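Local coordinates for SusD superfamily protein (Bacteroides vulgatus, PDB 3MYV) that probably binds polysaccharide at the outer membrane, as a SusD-family partner in glycan uptake, at residues Thr125-Tyr130 against Arg397-Leu402; Arg382-Arg387 against Asn404-Val409; Ile199-Asp204 against Ala342-Lys347. All coordinates share one frame; numbering follows the deposited sequence.

Contact 1: residues Thr125-Tyr130 against Arg397-Leu402; sequences TRCFGY and RFFDLL. With EDO (1,2-ethanediol), chain I.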
loop_
_atom_site.group_PDB
_atom_site.type_symbol
_atom_site.label_atom_id
_atom_site.label_comp_id
_atom_site.label_asym_id
_atom_site.label_seq_id
_atom_site.Cartn_x
_atom_site.Cartn_y
_atom_site.Cartn_z
ATOM N N THR A 125 10.321 -0.611 -5.723
ATOM C CA THR A 125 10.687 0.646 -6.345
ATOM C C THR A 125 10.403 1.810 -5.404
ATOM O O THR A 125 11.243 2.710 -5.238
ATOM C CB THR A 125 9.978 0.829 -7.683
ATOM O OG1 THR A 125 10.234 -0.317 -8.531
ATOM C CG2 THR A 125 10.428 2.113 -8.358
ATOM N N ARG A 126 9.226 1.824 -4.779
ATOM C CA ARG A 126 8.952 2.943 -3.862
ATOM C C ARG A 126 9.678 2.871 -2.507
ATOM O O ARG A 126 9.785 3.891 -1.820
ATOM C CB ARG A 126 7.464 3.200 -3.692
ATOM C CG ARG A 126 6.677 2.058 -3.109
ATOM C CD ARG A 126 5.218 2.481 -3.084
ATOM N NE ARG A 126 4.386 1.349 -2.729
ATOM C CZ ARG A 126 3.127 1.403 -2.296
ATOM N NH1 ARG A 126 2.528 2.547 -2.070
ATOM N NH2 ARG A 126 2.477 0.275 -2.035
ATOM N N CYS A 127 10.131 1.680 -2.109
ATOM C CA CYS A 127 10.923 1.529 -0.907
ATOM C C CYS A 127 12.434 1.765 -1.120
ATOM O O CYS A 127 13.098 2.271 -0.214
ATOM C CB CYS A 127 10.694 0.161 -0.295
ATOM S SG CYS A 127 9.056 -0.070 0.354
ATOM N N PHE A 128 12.979 1.400 -2.292
ATOM C CA PHE A 128 14.434 1.470 -2.513
ATOM C C PHE A 128 14.938 2.525 -3.508
ATOM O O PHE A 128 16.136 2.766 -3.578
ATOM C CB PHE A 128 14.992 0.083 -2.852
ATOM C CG PHE A 128 14.838 -0.886 -1.734
ATOM C CD1 PHE A 128 15.808 -0.963 -0.725
ATOM C CD2 PHE A 128 13.719 -1.693 -1.636
ATOM C CE1 PHE A 128 15.657 -1.843 0.327
ATOM C CE2 PHE A 128 13.565 -2.581 -0.559
ATOM C CZ PHE A 128 14.528 -2.644 0.418
ATOM N N GLY A 129 14.018 3.164 -4.231
ATOM C CA GLY A 129 14.317 4.281 -5.098
ATOM C C GLY A 129 13.579 5.527 -4.686
ATOM O O GLY A 129 12.547 5.461 -3.995
ATOM N N TYR A 130 14.149 6.674 -5.063
ATOM C CA TYR A 130 13.540 7.951 -4.778
ATOM C C TYR A 130 12.249 8.051 -5.609
ATOM O O TYR A 130 12.111 7.374 -6.658
ATOM C CB TYR A 130 14.535 9.093 -5.092
ATOM C CG TYR A 130 15.626 9.231 -4.058
ATOM C CD1 TYR A 130 16.738 8.390 -4.067
ATOM C CD2 TYR A 130 15.539 10.182 -3.048
ATOM C CE1 TYR A 130 17.728 8.509 -3.106
ATOM C CE2 TYR A 130 16.528 10.312 -2.093
ATOM C CZ TYR A 130 17.620 9.477 -2.116
ATOM O OH TYR A 130 18.616 9.617 -1.158
ATOM N N ARG A 397 0.300 7.354 3.707
ATOM C CA ARG A 397 0.635 8.753 4.005
ATOM C C ARG A 397 2.050 9.183 3.650
ATOM O O ARG A 397 2.242 10.236 2.999
ATOM C CB ARG A 397 0.329 9.100 5.472
ATOM C CG ARG A 397 0.527 10.577 5.831
ATOM C CD ARG A 397 -0.483 11.527 5.136
ATOM N NE ARG A 397 -0.407 12.867 5.717
ATOM C CZ ARG A 397 -0.836 13.994 5.148
ATOM N NH1 ARG A 397 -1.372 13.984 3.955
ATOM N NH2 ARG A 397 -0.718 15.145 5.800
ATOM N N PHE A 398 3.047 8.414 4.090
ATOM C CA PHE A 398 4.416 8.732 3.736
ATOM C C PHE A 398 4.607 8.889 2.237
ATOM O O PHE A 398 5.170 9.882 1.793
ATOM C CB PHE A 398 5.406 7.701 4.324
ATOM C CG PHE A 398 6.823 7.797 3.803
ATOM C CD1 PHE A 398 7.686 8.817 4.211
ATOM C CD2 PHE A 398 7.332 6.798 2.959
ATOM C CE1 PHE A 398 8.993 8.862 3.749
ATOM C CE2 PHE A 398 8.632 6.843 2.517
ATOM C CZ PHE A 398 9.463 7.883 2.908
ATOM N N PHE A 399 4.144 7.904 1.470
ATOM C CA PHE A 399 4.334 7.885 0.025
ATOM C C PHE A 399 3.575 9.025 -0.660
ATOM O O PHE A 399 4.089 9.666 -1.584
ATOM C CB PHE A 399 3.859 6.557 -0.562
ATOM C CG PHE A 399 4.627 5.362 -0.098
ATOM C CD1 PHE A 399 5.980 5.253 -0.345
ATOM C CD2 PHE A 399 3.979 4.330 0.571
ATOM C CE1 PHE A 399 6.681 4.115 0.055
ATOM C CE2 PHE A 399 4.675 3.208 0.976
ATOM C CZ PHE A 399 6.013 3.100 0.714
ATOM N N ASP A 400 2.383 9.325 -0.155
ATOM C CA ASP A 400 1.541 10.361 -0.774
ATOM C C ASP A 400 2.134 11.761 -0.589
ATOM O O ASP A 400 2.076 12.585 -1.489
ATOM C CB ASP A 400 0.109 10.308 -0.234
ATOM C CG ASP A 400 -0.689 9.110 -0.780
ATOM O OD1 ASP A 400 -0.334 8.518 -1.825
ATOM O OD2 ASP A 400 -1.689 8.756 -0.155
ATOM N N LEU A 401 2.711 12.023 0.575
ATOM C CA LEU A 401 3.346 13.311 0.798
ATOM C C LEU A 401 4.637 13.402 -0.018
ATOM O O LEU A 401 4.881 14.403 -0.742
ATOM C CB LEU A 401 3.592 13.548 2.284
ATOM C CG LEU A 401 2.323 13.903 3.078
ATOM C CD1 LEU A 401 2.597 13.854 4.569
ATOM C CD2 LEU A 401 1.763 15.292 2.661
ATOM N N LEU A 402 5.451 12.352 0.047
ATOM C CA LEU A 402 6.785 12.445 -0.557
ATOM C C LEU A 402 6.698 12.519 -2.084
ATOM O O LEU A 402 7.418 13.298 -2.681
ATOM C CB LEU A 402 7.721 11.327 -0.090
ATOM C CG LEU A 402 8.989 11.948 0.501
ATOM C CD1 LEU A 402 8.615 12.906 1.608
ATOM C CD2 LEU A 402 9.983 10.921 1.011
HETATM C C1 EDO I . -0.351 -0.496 0.906
HETATM O O1 EDO I . 0.038 0.871 0.866
HETATM C C2 EDO I . -1.098 -0.885 -0.374
HETATM O O2 EDO I . -0.180 -1.231 -1.466
#
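R126 lies across the face of the F399 ring, the two side chains meeting at about a right angle. The R126 CD methylene sits over the ring centre, 3.8 Å from the F399 centroid, a CH-pi contact. Beyond it the guanidinium rests on the same face as a cation-pi stack. R126 CZ is 4.4 Å from the F399 centroid, and the two planes are 26° apart. The closest atoms are R126 NH1 and F399 CD2, at 3.5 Å. Because the chain is straight from CG to NE, methylene and guanidinium both follow the ring surface. CG of R126 stands between the backbone N and the carbonyl carbon (chi1 61°), which turns the chain across toward F399. C127 adds a looser touch at the ring edge, with its SG 4.4 Å from F399 CZ. On the opposite face of F399 lies F398 CD2, over the rim.

Further out, NH2 of R126 forms a salt bridge with D123, one turn earlier on helix 103-128. At the guanidinium edge, R126 NH2 also donates in plane to O2 of a 1,2-ethanediol at 3.1 Å, a bent bond (135°). The diol probably comes from the crystallisation liquor. It is also hydrogen-bonded to R198 and Y33.

The contact joins the last turn of helix 103-128 to helix 397-403 in this SusD-family chain. The flat face of the cation is spent on the ring, while D123 probably supplies the counter-charge.

Contact 2: residues Arg382-Arg387 against Asn404-Val409; sequences RVLDER and NGKTIV
L384 of helix 380-391 faces N404, with their CA atoms 9.3 Å apart, where the chain leaves helix 397-403 through a Schellman motif. G405 is the C-prime residue, with a positive phi of 65°. G405 N bonds back to L402 O, and K406 N to L401 O. The contact thus packs a helix against the turn that ends the next helix in the chain, ahead of the short strand 408-409.

L384 carries the contact with its two methyl groups. CD2 reaches the N404 amide, 3.6 Å from ND2, the two side chains approaching from opposite directions. This is a van der Waals touch. The methyl lies out of the amide plane, to one side of it and at the ND2 end. The hydrogens of N404 ND2 serve D400 O and the E343 carboxylate, and N404 OD1 accepts from K347. The amide is therefore fixed by polar partners, and the leucine methyl packs against its nitrogen end.

The other leucine branch meets the aliphatic part of K406. The K406 chain bends at chi2 (-65°), which brings CE past the leucine while NZ goes on to a salt bridge with D381, just ahead of R382. The lysine thus lends hydrocarbon to L384 and its charge to D381. The hydrocarbon part of this contact is L384 CD1 against K406 CE, 4.0 Å apart.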
loop_
_atom_site.group_PDB
_atom_site.type_symbol
_atom_site.label_atom_id
_atom_site.label_comp_id
_atom_site.label_asym_id
_atom_site.label_seq_id
_atom_site.Cartn_x
_atom_site.Cartn_y
_atom_site.Cartn_z
ATOM N N ARG A 382 -5.837 19.901 -0.270
ATOM C CA ARG A 382 -7.140 19.491 0.196
ATOM C C ARG A 382 -7.398 18.024 -0.116
ATOM O O ARG A 382 -7.991 17.312 0.691
ATOM C CB ARG A 382 -8.267 20.373 -0.395
ATOM C CG ARG A 382 -9.646 20.015 0.121
ATOM C CD ARG A 382 -9.753 20.209 1.652
ATOM N NE ARG A 382 -11.043 19.792 2.217
ATOM C CZ ARG A 382 -11.393 18.552 2.551
ATOM N NH1 ARG A 382 -10.578 17.518 2.354
ATOM N NH2 ARG A 382 -12.600 18.329 3.076
ATOM N N VAL A 383 -6.966 17.569 -1.280
ATOM C CA VAL A 383 -7.123 16.153 -1.629
ATOM C C VAL A 383 -6.178 15.308 -0.759
ATOM O O VAL A 383 -6.559 14.257 -0.263
ATOM C CB VAL A 383 -6.848 15.878 -3.113
ATOM C CG1 VAL A 383 -7.003 14.379 -3.426
ATOM C CG2 VAL A 383 -7.786 16.738 -4.003
ATOM N N LEU A 384 -4.969 15.801 -0.506
ATOM C CA LEU A 384 -4.044 15.035 0.338
ATOM C C LEU A 384 -4.546 14.976 1.776
ATOM O O LEU A 384 -4.370 13.934 2.414
ATOM C CB LEU A 384 -2.624 15.572 0.304
ATOM C CG LEU A 384 -1.962 15.592 -1.095
ATOM C CD1 LEU A 384 -0.582 16.253 -1.029
ATOM C CD2 LEU A 384 -1.845 14.215 -1.663
ATOM N N ASP A 385 -5.156 16.056 2.279
ATOM C CA ASP A 385 -5.800 16.033 3.607
ATOM C C ASP A 385 -6.936 15.005 3.634
ATOM O O ASP A 385 -7.131 14.339 4.635
ATOM C CB ASP A 385 -6.364 17.404 4.009
ATOM C CG ASP A 385 -5.282 18.427 4.345
ATOM O OD1 ASP A 385 -4.120 18.057 4.616
ATOM O OD2 ASP A 385 -5.625 19.617 4.374
ATOM N N GLU A 386 -7.664 14.855 2.529
ATOM C CA GLU A 386 -8.727 13.837 2.474
ATOM C C GLU A 386 -8.135 12.430 2.523
ATOM O O GLU A 386 -8.655 11.550 3.228
ATOM C CB GLU A 386 -9.655 14.019 1.272
ATOM C CG GLU A 386 -11.027 13.342 1.443
ATOM C CD GLU A 386 -11.803 13.838 2.655
ATOM O OE1 GLU A 386 -11.589 14.991 3.091
ATOM O OE2 GLU A 386 -12.652 13.091 3.147
ATOM N N ARG A 387 -7.028 12.229 1.802
ATOM C CA ARG A 387 -6.284 10.980 1.868
ATOM C C ARG A 387 -5.807 10.688 3.284
ATOM O O ARG A 387 -5.911 9.557 3.734
ATOM C CB ARG A 387 -5.068 10.994 0.943
ATOM C CG ARG A 387 -5.367 10.870 -0.544
ATOM C CD ARG A 387 -4.076 11.081 -1.340
ATOM N NE ARG A 387 -4.182 10.579 -2.706
ATOM C CZ ARG A 387 -4.081 9.293 -3.056
ATOM N NH1 ARG A 387 -3.845 8.337 -2.151
ATOM N NH2 ARG A 387 -4.220 8.954 -4.329
ATOM N N ASN A 404 4.474 13.865 -3.868
ATOM C CA ASN A 404 4.050 15.199 -4.246
ATOM C C ASN A 404 5.026 16.294 -3.833
ATOM O O ASN A 404 4.670 17.458 -3.797
ATOM C CB ASN A 404 2.683 15.487 -3.647
ATOM C CG ASN A 404 1.584 14.891 -4.475
ATOM O OD1 ASN A 404 1.368 15.329 -5.599
ATOM N ND2 ASN A 404 0.926 13.858 -3.959
ATOM N N GLY A 405 6.246 15.895 -3.486
ATOM C CA GLY A 405 7.279 16.842 -3.132
ATOM C C GLY A 405 6.997 17.643 -1.873
ATOM O O GLY A 405 7.536 18.746 -1.705
ATOM N N LYS A 406 6.210 17.083 -0.958
ATOM C CA LYS A 406 5.907 17.771 0.299
ATOM C C LYS A 406 6.944 17.495 1.381
ATOM O O LYS A 406 7.648 16.487 1.335
ATOM C CB LYS A 406 4.526 17.383 0.825
ATOM C CG LYS A 406 3.370 17.584 -0.163
ATOM C CD LYS A 406 3.158 19.070 -0.506
ATOM C CE LYS A 406 1.993 19.239 -1.453
ATOM N NZ LYS A 406 1.731 20.708 -1.706
ATOM N N THR A 407 7.010 18.381 2.372
ATOM C CA THR A 407 7.809 18.129 3.576
ATOM C C THR A 407 6.867 17.553 4.622
ATOM O O THR A 407 5.831 18.151 4.925
ATOM C CB THR A 407 8.407 19.408 4.127
ATOM O OG1 THR A 407 9.185 20.013 3.109
ATOM C CG2 THR A 407 9.274 19.133 5.368
ATOM N N ILE A 408 7.207 16.372 5.133
ATOM C CA ILE A 408 6.436 15.736 6.206
ATOM C C ILE A 408 6.914 16.367 7.514
ATOM O O ILE A 408 8.101 16.314 7.837
ATOM C CB ILE A 408 6.626 14.202 6.228
ATOM C CG1 ILE A 408 6.358 13.598 4.835
ATOM C CG2 ILE A 408 5.666 13.551 7.242
ATOM C CD1 ILE A 408 6.718 12.167 4.717
ATOM N N VAL A 409 5.998 17.017 8.225
ATOM C CA VAL A 409 6.309 17.680 9.490
ATOM C C VAL A 409 5.820 16.810 10.650
ATOM O O VAL A 409 4.628 16.494 10.758
ATOM C CB VAL A 409 5.680 19.074 9.568
ATOM C CG1 VAL A 409 5.977 19.709 10.935
ATOM C CG2 VAL A 409 6.190 19.959 8.414
#

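Contact 3: residues Ile199-Asp204 against Ala342-Lys347; sequences IYLYHD and AEAGCK. With EDO (1,2-ethanediol), chain K.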
loop_
_atom_site.group_PDB
_atom_site.type_symbol
_atom_site.label_atom_id
_atom_site.label_comp_id
_atom_site.label_asym_id
_atom_site.label_seq_id
_atom_site.Cartn_x
_atom_site.Cartn_y
_atom_site.Cartn_z
ATOM N N ILE A 199 -0.569 3.370 -9.850
ATOM C CA ILE A 199 0.773 3.426 -10.407
ATOM C C ILE A 199 0.875 4.538 -11.461
ATOM O O ILE A 199 1.880 5.267 -11.500
ATOM C CB ILE A 199 1.248 2.017 -10.904
ATOM C CG1 ILE A 199 1.499 1.103 -9.685
ATOM C CG2 ILE A 199 2.545 2.100 -11.753
ATOM C CD1 ILE A 199 1.598 -0.408 -10.028
ATOM N N TYR A 200 -0.150 4.683 -12.304
ATOM C CA TYR A 200 -0.184 5.823 -13.243
ATOM C C TYR A 200 -0.000 7.141 -12.477
ATOM O O TYR A 200 0.802 7.996 -12.860
ATOM C CB TYR A 200 -1.510 5.898 -14.001
ATOM C CG TYR A 200 -1.723 4.949 -15.158
ATOM C CD1 TYR A 200 -0.700 4.619 -16.049
ATOM C CD2 TYR A 200 -2.990 4.387 -15.373
ATOM C CE1 TYR A 200 -0.942 3.759 -17.126
ATOM C CE2 TYR A 200 -3.224 3.548 -16.405
ATOM C CZ TYR A 200 -2.206 3.227 -17.287
ATOM O OH TYR A 200 -2.496 2.359 -18.321
ATOM N N LEU A 201 -0.688 7.279 -11.356
ATOM C CA LEU A 201 -0.626 8.506 -10.536
ATOM C C LEU A 201 0.762 8.742 -9.966
ATOM O O LEU A 201 1.315 9.855 -10.065
ATOM C CB LEU A 201 -1.677 8.437 -9.398
ATOM C CG LEU A 201 -1.874 9.688 -8.533
ATOM C CD1 LEU A 201 -2.647 10.734 -9.332
ATOM C CD2 LEU A 201 -2.593 9.386 -7.178
ATOM N N TYR A 202 1.348 7.689 -9.399
ATOM C CA TYR A 202 2.716 7.744 -8.924
ATOM C C TYR A 202 3.706 8.079 -10.049
ATOM O O TYR A 202 4.747 8.665 -9.794
ATOM C CB TYR A 202 3.136 6.433 -8.288
ATOM C CG TYR A 202 2.784 6.234 -6.819
ATOM C CD1 TYR A 202 1.464 6.194 -6.391
ATOM C CD2 TYR A 202 3.782 6.017 -5.884
ATOM C CE1 TYR A 202 1.155 5.982 -5.063
ATOM C CE2 TYR A 202 3.481 5.771 -4.559
ATOM C CZ TYR A 202 2.172 5.756 -4.161
ATOM O OH TYR A 202 1.881 5.545 -2.847
ATOM N N HIS A 203 3.373 7.667 -11.276
ATOM C CA HIS A 203 4.195 7.924 -12.455
ATOM C C HIS A 203 3.944 9.298 -13.127
ATOM O O HIS A 203 4.567 9.621 -14.149
ATOM C CB HIS A 203 3.989 6.789 -13.458
ATOM C CG HIS A 203 5.064 6.690 -14.505
ATOM N ND1 HIS A 203 4.786 6.713 -15.860
ATOM C CD2 HIS A 203 6.404 6.540 -14.397
ATOM C CE1 HIS A 203 5.918 6.597 -16.536
ATOM N NE2 HIS A 203 6.917 6.485 -15.673
ATOM N N ASP A 204 3.093 10.129 -12.520
ATOM C CA ASP A 204 2.681 11.440 -13.070
ATOM C C ASP A 204 1.893 11.345 -14.379
ATOM O O ASP A 204 1.807 12.330 -15.126
ATOM C CB ASP A 204 3.902 12.381 -13.273
ATOM C CG ASP A 204 3.713 13.768 -12.644
ATOM O OD1 ASP A 204 2.623 14.097 -12.119
ATOM O OD2 ASP A 204 4.686 14.550 -12.662
ATOM N N ALA A 342 -9.801 12.148 -7.850
ATOM C CA ALA A 342 -9.814 13.491 -7.265
ATOM C C ALA A 342 -8.455 14.150 -7.387
ATOM O O ALA A 342 -8.366 15.334 -7.759
ATOM C CB ALA A 342 -10.279 13.449 -5.761
ATOM N N GLU A 343 -7.395 13.403 -7.088
ATOM C CA GLU A 343 -6.037 13.989 -7.153
ATOM C C GLU A 343 -5.602 14.307 -8.591
ATOM O O GLU A 343 -5.084 15.396 -8.893
ATOM C CB GLU A 343 -5.027 13.094 -6.449
ATOM C CG GLU A 343 -3.667 13.695 -6.396
ATOM C CD GLU A 343 -2.625 12.858 -5.686
ATOM O OE1 GLU A 343 -2.968 11.981 -4.887
ATOM O OE2 GLU A 343 -1.421 13.090 -5.936
ATOM N N ALA A 344 -5.796 13.348 -9.479
ATOM C CA ALA A 344 -5.392 13.493 -10.863
ATOM C C ALA A 344 -6.240 14.584 -11.535
ATOM O O ALA A 344 -5.717 15.419 -12.284
ATOM C CB ALA A 344 -5.531 12.130 -11.599
ATOM N N GLY A 345 -7.536 14.600 -11.244
ATOM C CA GLY A 345 -8.444 15.650 -11.762
ATOM C C GLY A 345 -7.994 17.047 -11.339
ATOM O O GLY A 345 -7.970 17.978 -12.129
ATOM N N CYS A 346 -7.613 17.170 -10.072
ATOM C CA CYS A 346 -7.115 18.420 -9.565
ATOM C C CYS A 346 -5.854 18.836 -10.340
ATOM O O CYS A 346 -5.744 19.969 -10.778
ATOM C CB CYS A 346 -6.847 18.275 -8.077
ATOM S SG CYS A 346 -6.402 19.816 -7.292
ATOM N N LYS A 347 -4.933 17.898 -10.569
ATOM C CA LYS A 347 -3.721 18.204 -11.321
ATOM C C LYS A 347 -3.964 18.528 -12.785
ATOM O O LYS A 347 -3.215 19.285 -13.382
ATOM C CB LYS A 347 -2.711 17.072 -11.192
ATOM C CG LYS A 347 -2.170 16.922 -9.774
ATOM C CD LYS A 347 -1.285 15.680 -9.621
ATOM C CE LYS A 347 -0.452 15.700 -8.355
ATOM N NZ LYS A 347 0.117 14.344 -8.021
HETATM C C1 EDO K . -8.585 22.737 -9.420
HETATM O O1 EDO K . -9.351 23.460 -10.392
HETATM C C2 EDO K . -7.138 22.635 -9.877
HETATM O O2 EDO K . -7.135 22.187 -11.235
HETATM O O HOH W 1 0.355 12.585 -10.015
#
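L201, near the end of helix 189-202, packs on E343 and A344 of helix 334-348. The apolar contact is that of its CD1 with A344 CB, 3.9 Å apart, where the backbones also come closest. The other branch, CD2, lies against the carboxylate end of E343, 3.5 Å from OE1. L201 CG is anti to its own N (chi1 -173°), which sends it toward the facing helix, and chi2 (74°) parts the methyls between A344 and E343.

The ionic contacts centre on E343. Its chain is extended, so the carboxylate reaches past L201 CD2 to a cluster of cations. K347 NZ, one turn on, bonds to the anti lone pair of E343 OE2 at 2.9 Å. R403 of helix 397-403 pairs with the same oxygen and R387 of helix 380-391 with OE1, so four helices meet here. With an alanine here, R387, R403 and K347 would probably lose the carboxylate they share, N404 ND2 an acceptor, and L201 CD2 one of the groups it packs on.

A water makes the polar link between the helices. It donates to L201 O at 2.9 Å and accepts from K347 NZ at 2.7 Å. Its bond to D204 OD1 is weak. D204 has positive phi and closes helix 189-202 in a Schellman motif.

Three cations on one buried carboxylate would probably keep E343 ionised. Its oxygens already have partners, so apolar packing and the ionic cluster can sit side by side.

In the fold
The contacts form one connected region in which helix 397-403 and the turn after it are central. Centres of contacts 1 and 2 lie about 13 Å apart, as do those of 2 and 3; contacts 1 and 3 are about 15 Å apart. R387 of contact 2 makes salt bridges to both others: its NH1 is 3.0 Å from D400 OD2 of contact 1, and its NE 2.9 Å from E343 OE1 of contact 3. Y202 ties contact 3 to contact 1, its OH making a weak hydrogen bond with R126 NH1. Contact 3 is nested within the chain loop that contact 1 closes. The sodium ion is bound by N254, S255, D258, P260 and L325, none of them in the six segments.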